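Local coordinates for protein SAM-dependent O-methyltransferase (Thermotoga maritima, PDB 1O54) that probably methylates N1 of adenosine 58 in tRNA, using S-adenosyl-L-methionine as methyl donor, and assembles as a homotetramer built from two dimers, at residues 25-31 and 74-80; 226-230 and 267-273. All coordinates share one frame; numbering follows the deposited sequence.

Contact 1 (25-31 and 74-80); sequences RVLLSFE and KGYILIP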
ATOM      1  N   ARG A  25      31.671  14.257 -12.784  1.00 31.38           N
ATOM      2  CA  ARG A  25      31.164  13.198 -11.905  1.00 31.88           C
ATOM      3  C   ARG A  25      30.835  11.938 -12.715  1.00 29.89           C
ATOM      4  O   ARG A  25      30.272  12.015 -13.794  1.00 29.27           O
ATOM      5  CB  ARG A  25      29.921  13.698 -11.171  1.00 33.24           C
ATOM      6  CG  ARG A  25      30.166  15.044 -10.493  1.00 38.46           C
ATOM      7  CD  ARG A  25      29.351  15.283  -9.248  1.00 43.88           C
ATOM      8  NE  ARG A  25      29.529  14.201  -8.270  1.00 47.47           N
ATOM      9  CZ  ARG A  25      28.996  14.217  -7.052  1.00 50.93           C
ATOM     10  NH1 ARG A  25      28.271  15.263  -6.646  1.00 51.75           N
ATOM     11  NH2 ARG A  25      29.181  13.189  -6.235  1.00 51.94           N
ATOM     12  N   VAL A  26      31.234  10.786 -12.211  1.00 28.95           N
ATOM     13  CA  VAL A  26      30.894   9.517 -12.834  1.00 30.07           C
ATOM     14  C   VAL A  26      30.303   8.611 -11.788  1.00 29.49           C
ATOM     15  O   VAL A  26      30.580   8.748 -10.580  1.00 29.53           O
ATOM     16  CB  VAL A  26      32.131   8.787 -13.428  1.00 30.39           C
ATOM     17  CG1 VAL A  26      32.663   9.551 -14.589  1.00 33.60           C
ATOM     18  CG2 VAL A  26      33.176   8.592 -12.389  1.00 32.02           C
ATOM     19  N   LEU A  27      29.549   7.651 -12.262  1.00 27.99           N
ATOM     20  CA  LEU A  27      28.987   6.635 -11.427  1.00 28.76           C
ATOM     21  C   LEU A  27      29.519   5.303 -11.912  1.00 28.49           C
ATOM     22  O   LEU A  27      29.308   4.940 -13.075  1.00 28.85           O
ATOM     23  CB  LEU A  27      27.474   6.658 -11.545  1.00 28.40           C
ATOM     24  CG  LEU A  27      26.732   5.568 -10.798  1.00 33.15           C
ATOM     25  CD1 LEU A  27      26.982   5.666  -9.333  1.00 37.49           C
ATOM     26  CD2 LEU A  27      25.277   5.708 -11.088  1.00 35.90           C
ATOM     27  N   LEU A  28      30.235   4.586 -11.048  1.00 27.26           N
ATOM     28  CA  LEU A  28      30.760   3.275 -11.393  1.00 27.69           C
ATOM     29  C   LEU A  28      29.864   2.190 -10.778  1.00 29.22           C
ATOM     30  O   LEU A  28      29.680   2.158  -9.552  1.00 29.32           O
ATOM     31  CB  LEU A  28      32.195   3.122 -10.894  1.00 27.75           C
ATOM     32  CG  LEU A  28      33.118   4.264 -11.321  1.00 28.91           C
ATOM     33  CD1 LEU A  28      34.511   4.116 -10.737  1.00 31.06           C
ATOM     34  CD2 LEU A  28      33.184   4.366 -12.853  1.00 30.32           C
ATOM     35  N   SER A  29      29.323   1.309 -11.616  1.00 29.44           N
ATOM     36  CA  SER A  29      28.292   0.369 -11.180  1.00 30.31           C
ATOM     37  C   SER A  29      28.768  -1.073 -11.364  1.00 31.33           C
ATOM     38  O   SER A  29      29.164  -1.455 -12.456  1.00 29.95           O
ATOM     39  CB  SER A  29      27.025   0.634 -11.982  1.00 30.42           C
ATOM     40  OG  SER A  29      25.979  -0.218 -11.572  1.00 31.34           O
ATOM     41  N   PHE A  30      28.714  -1.881 -10.297  1.00 33.62           N
ATOM     42  CA  PHE A  30      29.266  -3.238 -10.304  1.00 35.25           C
ATOM     43  C   PHE A  30      28.212  -4.362 -10.239  1.00 38.25           C
ATOM     44  O   PHE A  30      27.069  -4.115  -9.887  1.00 37.99           O
ATOM     45  CB  PHE A  30      30.308  -3.337  -9.181  1.00 35.48           C
ATOM     46  CG  PHE A  30      31.551  -2.550  -9.488  1.00 33.92           C
ATOM     47  CD1 PHE A  30      31.626  -1.203  -9.172  1.00 34.28           C
ATOM     48  CD2 PHE A  30      32.611  -3.140 -10.160  1.00 34.16           C
ATOM     49  CE1 PHE A  30      32.745  -0.459  -9.517  1.00 35.13           C
ATOM     50  CE2 PHE A  30      33.719  -2.401 -10.509  1.00 32.50           C
ATOM     51  CZ  PHE A  30      33.777  -1.053 -10.176  1.00 32.63           C
ATOM     52  N   GLU A  31      28.628  -5.588 -10.588  1.00 42.11           N
ATOM     53  CA  GLU A  31      27.734  -6.770 -10.638  1.00 45.02           C
ATOM     54  C   GLU A  31      26.946  -7.013  -9.343  1.00 46.05           C
ATOM     55  O   GLU A  31      25.770  -7.398  -9.400  1.00 47.74           O
ATOM     56  CB  GLU A  31      28.509  -8.051 -10.998  1.00 46.12           C
ATOM     57  CG  GLU A  31      29.136  -8.090 -12.398  1.00 49.55           C
ATOM     58  CD  GLU A  31      29.957  -9.355 -12.656  1.00 54.50           C
ATOM     59  OE1 GLU A  31      30.571  -9.899 -11.698  1.00 58.91           O
ATOM     60  OE2 GLU A  31      30.011  -9.814 -13.825  1.00 57.68           O
ATOM     61  N   LYS A  74      34.128  -6.733 -12.598  1.00 36.42           N
ATOM     62  CA  LYS A  74      33.642  -5.957 -13.740  1.00 35.59           C
ATOM     63  C   LYS A  74      32.636  -4.899 -13.286  1.00 33.74           C
ATOM     64  O   LYS A  74      31.605  -5.217 -12.666  1.00 33.05           O
ATOM     65  CB  LYS A  74      32.968  -6.896 -14.764  1.00 36.30           C
ATOM     66  CG  LYS A  74      32.555  -6.219 -16.084  1.00 39.25           C
ATOM     67  CD  LYS A  74      31.792  -7.173 -17.021  1.00 42.56           C
ATOM     68  CE  LYS A  74      30.375  -7.415 -16.528  1.00 44.65           C
ATOM     69  NZ  LYS A  74      29.593  -8.298 -17.417  1.00 48.83           N
ATOM     70  N   GLY A  75      32.919  -3.644 -13.619  1.00 31.30           N
ATOM     71  CA  GLY A  75      31.956  -2.568 -13.427  1.00 30.28           C
ATOM     72  C   GLY A  75      31.727  -1.809 -14.711  1.00 28.94           C
ATOM     73  O   GLY A  75      32.403  -2.039 -15.704  1.00 28.39           O
ATOM     74  N   TYR A  76      30.770  -0.895 -14.677  1.00 26.66           N
ATOM     75  CA  TYR A  76      30.446  -0.053 -15.820  1.00 25.44           C
ATOM     76  C   TYR A  76      30.503   1.423 -15.449  1.00 24.77           C
ATOM     77  O   TYR A  76      30.084   1.820 -14.365  1.00 25.45           O
ATOM     78  CB  TYR A  76      29.043  -0.407 -16.300  1.00 25.22           C
ATOM     79  CG  TYR A  76      28.999  -1.739 -16.969  1.00 26.88           C
ATOM     80  CD1 TYR A  76      28.639  -2.881 -16.263  1.00 28.57           C
ATOM     81  CD2 TYR A  76      29.303  -1.863 -18.318  1.00 27.23           C
ATOM     82  CE1 TYR A  76      28.579  -4.113 -16.901  1.00 30.27           C
ATOM     83  CE2 TYR A  76      29.262  -3.085 -18.957  1.00 29.68           C
ATOM     84  CZ  TYR A  76      28.899  -4.210 -18.238  1.00 29.43           C
ATOM     85  OH  TYR A  76      28.847  -5.423 -18.889  1.00 31.07           O
ATOM     86  N   ILE A  77      30.963   2.253 -16.389  1.00 23.87           N
ATOM     87  CA  ILE A  77      31.040   3.712 -16.198  1.00 23.63           C
ATOM     88  C   ILE A  77      29.747   4.314 -16.682  1.00 24.00           C
ATOM     89  O   ILE A  77      29.305   4.049 -17.821  1.00 24.45           O
ATOM     90  CB  ILE A  77      32.213   4.287 -17.050  1.00 23.53           C
ATOM     91  CG1 ILE A  77      33.556   3.680 -16.632  1.00 24.55           C
ATOM     92  CG2 ILE A  77      32.256   5.810 -16.951  1.00 24.79           C
ATOM     93  CD1 ILE A  77      34.615   3.714 -17.758  1.00 26.12           C
ATOM     94  N   LEU A  78      29.124   5.120 -15.814  1.00 24.85           N
ATOM     95  CA  LEU A  78      27.846   5.753 -16.090  1.00 26.33           C
ATOM     96  C   LEU A  78      27.923   7.234 -15.735  1.00 26.94           C
ATOM     97  O   LEU A  78      28.779   7.650 -14.946  1.00 28.03           O
ATOM     98  CB  LEU A  78      26.699   5.086 -15.299  1.00 25.84           C
ATOM     99  CG  LEU A  78      26.531   3.568 -15.513  1.00 27.10           C
ATOM    100  CD1 LEU A  78      25.486   3.014 -14.599  1.00 29.93           C
ATOM    101  CD2 LEU A  78      26.189   3.202 -16.972  1.00 29.74           C
ATOM    102  N   ILE A  79      27.018   7.998 -16.331  1.00 27.99           N
ATOM    103  CA  ILE A  79      26.855   9.390 -16.007  1.00 29.49           C
ATOM    104  C   ILE A  79      25.739   9.380 -14.959  1.00 28.53           C
ATOM    105  O   ILE A  79      24.655   8.887 -15.215  1.00 28.53           O
ATOM    106  CB  ILE A  79      26.409  10.223 -17.220  1.00 30.81           C
ATOM    107  CG1 ILE A  79      27.458  10.185 -18.349  1.00 34.37           C
ATOM    108  CG2 ILE A  79      26.169  11.668 -16.785  1.00 32.11           C
ATOM    109  CD1 ILE A  79      28.823  10.604 -17.955  1.00 35.37           C
ATOM    110  N   PRO A  80      25.988   9.905 -13.779  1.00 28.80           N
ATOM    111  CA  PRO A  80      24.941   9.931 -12.750  1.00 27.79           C
ATOM    112  C   PRO A  80      23.744  10.768 -13.159  1.00 27.05           C
ATOM    113  O   PRO A  80      23.883  11.820 -13.813  1.00 27.32           O
ATOM    114  CB  PRO A  80      25.622  10.580 -11.532  1.00 29.38           C
ATOM    115  CG  PRO A  80      26.956  10.946 -11.934  1.00 31.27           C
ATOM    116  CD  PRO A  80      27.209  10.565 -13.353  1.00 29.44           C
TER
HETATM  117  O   HOH W   1      31.306  -6.612 -10.224  1.00 49.07           O

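Contact 2 (226-230 and 267-273); sequences LQELP and ATKVCRR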
ATOM      1  N   LEU A 226      -4.795  26.573   5.960  1.00 25.16           N
ATOM      2  CA  LEU A 226      -5.218  26.720   4.568  1.00 25.13           C
ATOM      3  C   LEU A 226      -6.705  27.090   4.450  1.00 26.75           C
ATOM      4  O   LEU A 226      -7.099  27.921   3.613  1.00 27.43           O
ATOM      5  CB  LEU A 226      -4.937  25.427   3.763  1.00 25.18           C
ATOM      6  CG  LEU A 226      -3.464  25.164   3.446  1.00 25.86           C
ATOM      7  CD1 LEU A 226      -3.296  23.764   2.931  1.00 27.85           C
ATOM      8  CD2 LEU A 226      -2.896  26.126   2.399  1.00 26.42           C
ATOM      9  N   GLN A 227      -7.517  26.465   5.292  1.00 27.23           N
ATOM     10  CA  GLN A 227      -8.952  26.640   5.242  1.00 28.98           C
ATOM     11  C   GLN A 227      -9.376  28.004   5.761  1.00 29.29           C
ATOM     12  O   GLN A 227     -10.497  28.427   5.518  1.00 31.99           O
ATOM     13  CB  GLN A 227      -9.667  25.445   5.907  1.00 29.79           C
ATOM     14  CG  GLN A 227      -9.509  24.249   4.940  1.00 33.04           C
ATOM     15  CD  GLN A 227      -9.966  22.915   5.444  1.00 37.29           C
ATOM     16  OE1 GLN A 227     -10.428  22.805   6.570  1.00 40.86           O
ATOM     17  NE2 GLN A 227      -9.826  21.876   4.585  1.00 37.32           N
ATOM     18  N   GLU A 228      -8.488  28.709   6.446  1.00 29.11           N
ATOM     19  CA  GLU A 228      -8.772  30.073   6.889  1.00 29.76           C
ATOM     20  C   GLU A 228      -8.572  31.102   5.767  1.00 29.43           C
ATOM     21  O   GLU A 228      -9.045  32.227   5.896  1.00 30.15           O
ATOM     22  CB  GLU A 228      -7.891  30.430   8.080  1.00 30.66           C
ATOM     23  CG  GLU A 228      -8.269  29.622   9.310  1.00 34.26           C
ATOM     24  CD  GLU A 228      -7.276  29.731  10.456  1.00 37.90           C
ATOM     25  OE1 GLU A 228      -6.296  30.505  10.369  1.00 39.20           O
ATOM     26  OE2 GLU A 228      -7.511  29.025  11.468  1.00 42.12           O
ATOM     27  N   LEU A 229      -7.860  30.722   4.700  1.00 27.77           N
ATOM     28  CA  LEU A 229      -7.450  31.639   3.626  1.00 27.45           C
ATOM     29  C   LEU A 229      -8.140  31.292   2.297  1.00 26.66           C
ATOM     30  O   LEU A 229      -8.776  30.230   2.188  1.00 26.16           O
ATOM     31  CB  LEU A 229      -5.939  31.571   3.448  1.00 28.43           C
ATOM     32  CG  LEU A 229      -5.077  32.278   4.489  1.00 32.52           C
ATOM     33  CD1 LEU A 229      -3.687  31.757   4.367  1.00 36.68           C
ATOM     34  CD2 LEU A 229      -5.106  33.751   4.250  1.00 36.21           C
ATOM     35  N   PRO A 230      -8.084  32.189   1.301  1.00 25.70           N
ATOM     36  CA  PRO A 230      -8.691  31.906  -0.002  1.00 24.96           C
ATOM     37  C   PRO A 230      -7.872  30.901  -0.856  1.00 24.11           C
ATOM     38  O   PRO A 230      -7.125  31.275  -1.770  1.00 23.06           O
ATOM     39  CB  PRO A 230      -8.807  33.294  -0.645  1.00 25.28           C
ATOM     40  CG  PRO A 230      -8.618  34.253   0.455  1.00 26.47           C
ATOM     41  CD  PRO A 230      -7.603  33.575   1.346  1.00 26.94           C
ATOM     42  N   ALA A 267      -2.834  23.075  -2.686  1.00 21.57           N
ATOM     43  CA  ALA A 267      -3.940  24.011  -2.707  1.00 21.69           C
ATOM     44  C   ALA A 267      -3.718  25.005  -3.857  1.00 22.60           C
ATOM     45  O   ALA A 267      -2.597  25.185  -4.330  1.00 23.13           O
ATOM     46  CB  ALA A 267      -4.031  24.716  -1.399  1.00 21.40           C
ATOM     47  N   THR A 268      -4.813  25.607  -4.311  1.00 21.99           N
ATOM     48  CA  THR A 268      -4.796  26.610  -5.370  1.00 22.03           C
ATOM     49  C   THR A 268      -5.289  27.928  -4.825  1.00 22.93           C
ATOM     50  O   THR A 268      -6.368  27.959  -4.243  1.00 21.62           O
ATOM     51  CB  THR A 268      -5.710  26.118  -6.500  1.00 23.02           C
ATOM     52  OG1 THR A 268      -5.152  24.913  -7.076  1.00 24.52           O
ATOM     53  CG2 THR A 268      -5.793  27.142  -7.622  1.00 24.77           C
ATOM     54  N   LYS A 269      -4.517  28.987  -5.032  1.00 22.89           N
ATOM     55  CA  LYS A 269      -4.887  30.320  -4.597  1.00 23.43           C
ATOM     56  C   LYS A 269      -5.993  30.906  -5.441  1.00 23.13           C
ATOM     57  O   LYS A 269      -5.930  30.903  -6.677  1.00 21.95           O
ATOM     58  CB  LYS A 269      -3.682  31.251  -4.658  1.00 23.48           C
ATOM     59  CG  LYS A 269      -3.955  32.683  -4.098  1.00 26.18           C
ATOM     60  CD  LYS A 269      -3.341  33.685  -4.880  1.00 29.42           C
ATOM     61  CE  LYS A 269      -3.759  35.097  -4.563  1.00 25.77           C
ATOM     62  NZ  LYS A 269      -2.610  35.837  -4.020  1.00 25.02           N
ATOM     63  N   VAL A 270      -6.980  31.472  -4.765  1.00 24.06           N
ATOM     64  CA  VAL A 270      -7.971  32.330  -5.407  1.00 24.95           C
ATOM     65  C   VAL A 270      -7.932  33.705  -4.749  1.00 26.38           C
ATOM     66  O   VAL A 270      -7.346  33.876  -3.673  1.00 25.12           O
ATOM     67  CB  VAL A 270      -9.352  31.714  -5.363  1.00 24.64           C
ATOM     68  CG1 VAL A 270      -9.353  30.428  -6.196  1.00 26.07           C
ATOM     69  CG2 VAL A 270      -9.828  31.460  -3.904  1.00 23.99           C
ATOM     70  N   CYS A 271      -8.533  34.691  -5.396  1.00 28.03           N
ATOM     71  CA  CYS A 271      -8.413  36.069  -4.921  1.00 31.12           C
ATOM     72  C   CYS A 271      -9.215  36.327  -3.651  1.00 32.60           C
ATOM     73  O   CYS A 271      -8.778  37.081  -2.790  1.00 33.08           O
ATOM     74  CB  CYS A 271      -8.818  37.053  -6.020  1.00 31.55           C
ATOM     75  SG  CYS A 271      -7.650  36.923  -7.399  1.00 36.71           S
ATOM     76  N   ARG A 272     -10.370  35.692  -3.528  1.00 34.34           N
ATOM     77  CA  ARG A 272     -11.218  35.946  -2.366  1.00 37.47           C
ATOM     78  C   ARG A 272     -12.246  34.855  -2.210  1.00 39.07           C
ATOM     79  O   ARG A 272     -12.530  34.105  -3.138  1.00 37.98           O
ATOM     80  CB  ARG A 272     -11.879  37.332  -2.451  1.00 37.93           C
ATOM     81  CG  ARG A 272     -12.432  37.678  -3.813  1.00 40.36           C
ATOM     82  CD  ARG A 272     -13.031  39.078  -3.935  1.00 43.07           C
ATOM     83  NE  ARG A 272     -13.986  39.111  -5.038  1.00 47.85           N
ATOM     84  CZ  ARG A 272     -14.700  40.181  -5.409  1.00 51.75           C
ATOM     85  NH1 ARG A 272     -14.590  41.342  -4.766  1.00 52.14           N
ATOM     86  NH2 ARG A 272     -15.545  40.073  -6.432  1.00 53.34           N
ATOM     87  N   ARG A 273     -12.802  34.792  -1.010  1.00 42.39           N
ATOM     88  CA  ARG A 273     -13.742  33.745  -0.638  1.00 45.57           C
ATOM     89  C   ARG A 273     -15.130  34.118  -1.159  1.00 47.07           C
ATOM     90  O   ARG A 273     -15.898  33.255  -1.577  1.00 47.04           O
ATOM     91  CB  ARG A 273     -13.772  33.562   0.892  1.00 46.30           C
ATOM     92  CG  ARG A 273     -12.449  33.919   1.611  1.00 49.52           C
ATOM     93  CD  ARG A 273     -11.897  32.865   2.550  1.00 53.45           C
ATOM     94  NE  ARG A 273     -12.942  32.120   3.258  1.00 56.43           N
ATOM     95  CZ  ARG A 273     -12.824  30.856   3.677  1.00 59.19           C
ATOM     96  NH1 ARG A 273     -11.703  30.160   3.462  1.00 59.56           N
ATOM     97  NH2 ARG A 273     -13.846  30.276   4.306  1.00 60.05           N
TER

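Contact 1 (25-31 and 74-80)
Strands 25-30 and 74-78 are the two central, antiparallel strands of the four-stranded sheet in the N-terminal part of the chain, with 35-39 and 66-68 outside them. Two hydrogen-bonded pairs, L27 with L78 and S29 with Y76, supply four backbone bonds; the straightest, from L27 N to L78 O, measures 2.8 Å with 172° at the hydrogen. In the non-hydrogen-bonded pair between them, L28 and I77 lie side by side and point the same way, L28 CD2 resting 3.9 Å from I77 CG1. The other face of the sheet carries L27, S29, Y76 and L78. Here the CG of L78, anti to its carbonyl carbon (chi1 -56°), sends CD1 diagonally across to 3.9 Å from S29 CB, one pair along, while S29 OG bonds to E35 on the adjoining strand. R233 of the second subunit packs on L27, S29 and L78. P80 extends the contact past the last strand pair, its CD 3.4 Å from R25 O. At the opposite end, K74 and E31 cross at about a right angle in a long salt bridge, NZ to OE2; K74 NZ has stronger partners in R273 O and E274 OE2 of the second subunit, and Y76 OH bonds to R272 O there. A water bridges E31 N and K74 O, lying in the plane of the F30 ring at its edge. That ring lies over G75, which has no side chain in the way: G75 CA stands 3.7 Å from the F30 ring centroid, 29° off the normal, in a CH-pi contact.

Contact 2 (226-230 and 267-273)
P230, which follows helix 216-228, packs against the chain that leaves strand 263-269, within the C-terminal part of the class I-like methyltransferase fold. The close-packed part centres on its ring and carbonyl. V270 N bonds to P230 O at 3.0 Å and almost straight (171°), although the donor stands above the carbonyl plane. Beside this bond, V270 CG2, set between its own backbone N and carbonyl carbon by a chi1 of -65° for CG1, comes 3.9 Å from P230 CB. W200 NE1 also bonds to P230 O, giving that carbonyl a second donor. Deeper in, L226 reaches the strand with one methyl, CD2, 4.2 Å from A267 CB. The solvent side is looser and rests on the exposed R273. Its chain, bent at chi2 and chi3, crosses P230 at about a right angle with CG 4.0 Å from P230 CG, and turns NH1 back to the carbonyls of Q227 and L229. R273 NH1 bonds to L229 O at 3.2 Å; L229 O lies in the guanidinium plane, whereas NH1 stands well above the plane of the L229 carbonyl. The bond from NH1 to Q227 O is weak and bent. Around these atoms, F231 and I234 pack on both L226 and A267, I196 of helix 196-202 touches L226 and L229, and strand 263-269 runs antiparallel to strands 207-213, 231-232 and 234-245.

From the N terminus, the chain runs out along 25-31 and returns along 74-80; contact 1 closes a loop of 42 residues holding both outer strands of its sheet, the separate hairpin 45-48/51-54 and short helix 55-58. The parallel strands of the mixed sheet and their helices, which carry the predicted methyl-donor site, follow before contact 2 opens at 226-230. The 36 residues before 267-273 hold no helix, are mostly strand and complete that sheet. The loops are in series, neither nested nor crossed; the centres of contact 1 and contact 2 lie about 48 Å apart, on opposite sides of the chain's centre. Strand 74-78 meets segment 267-273 of the second subunit, joining both contacts across the interface.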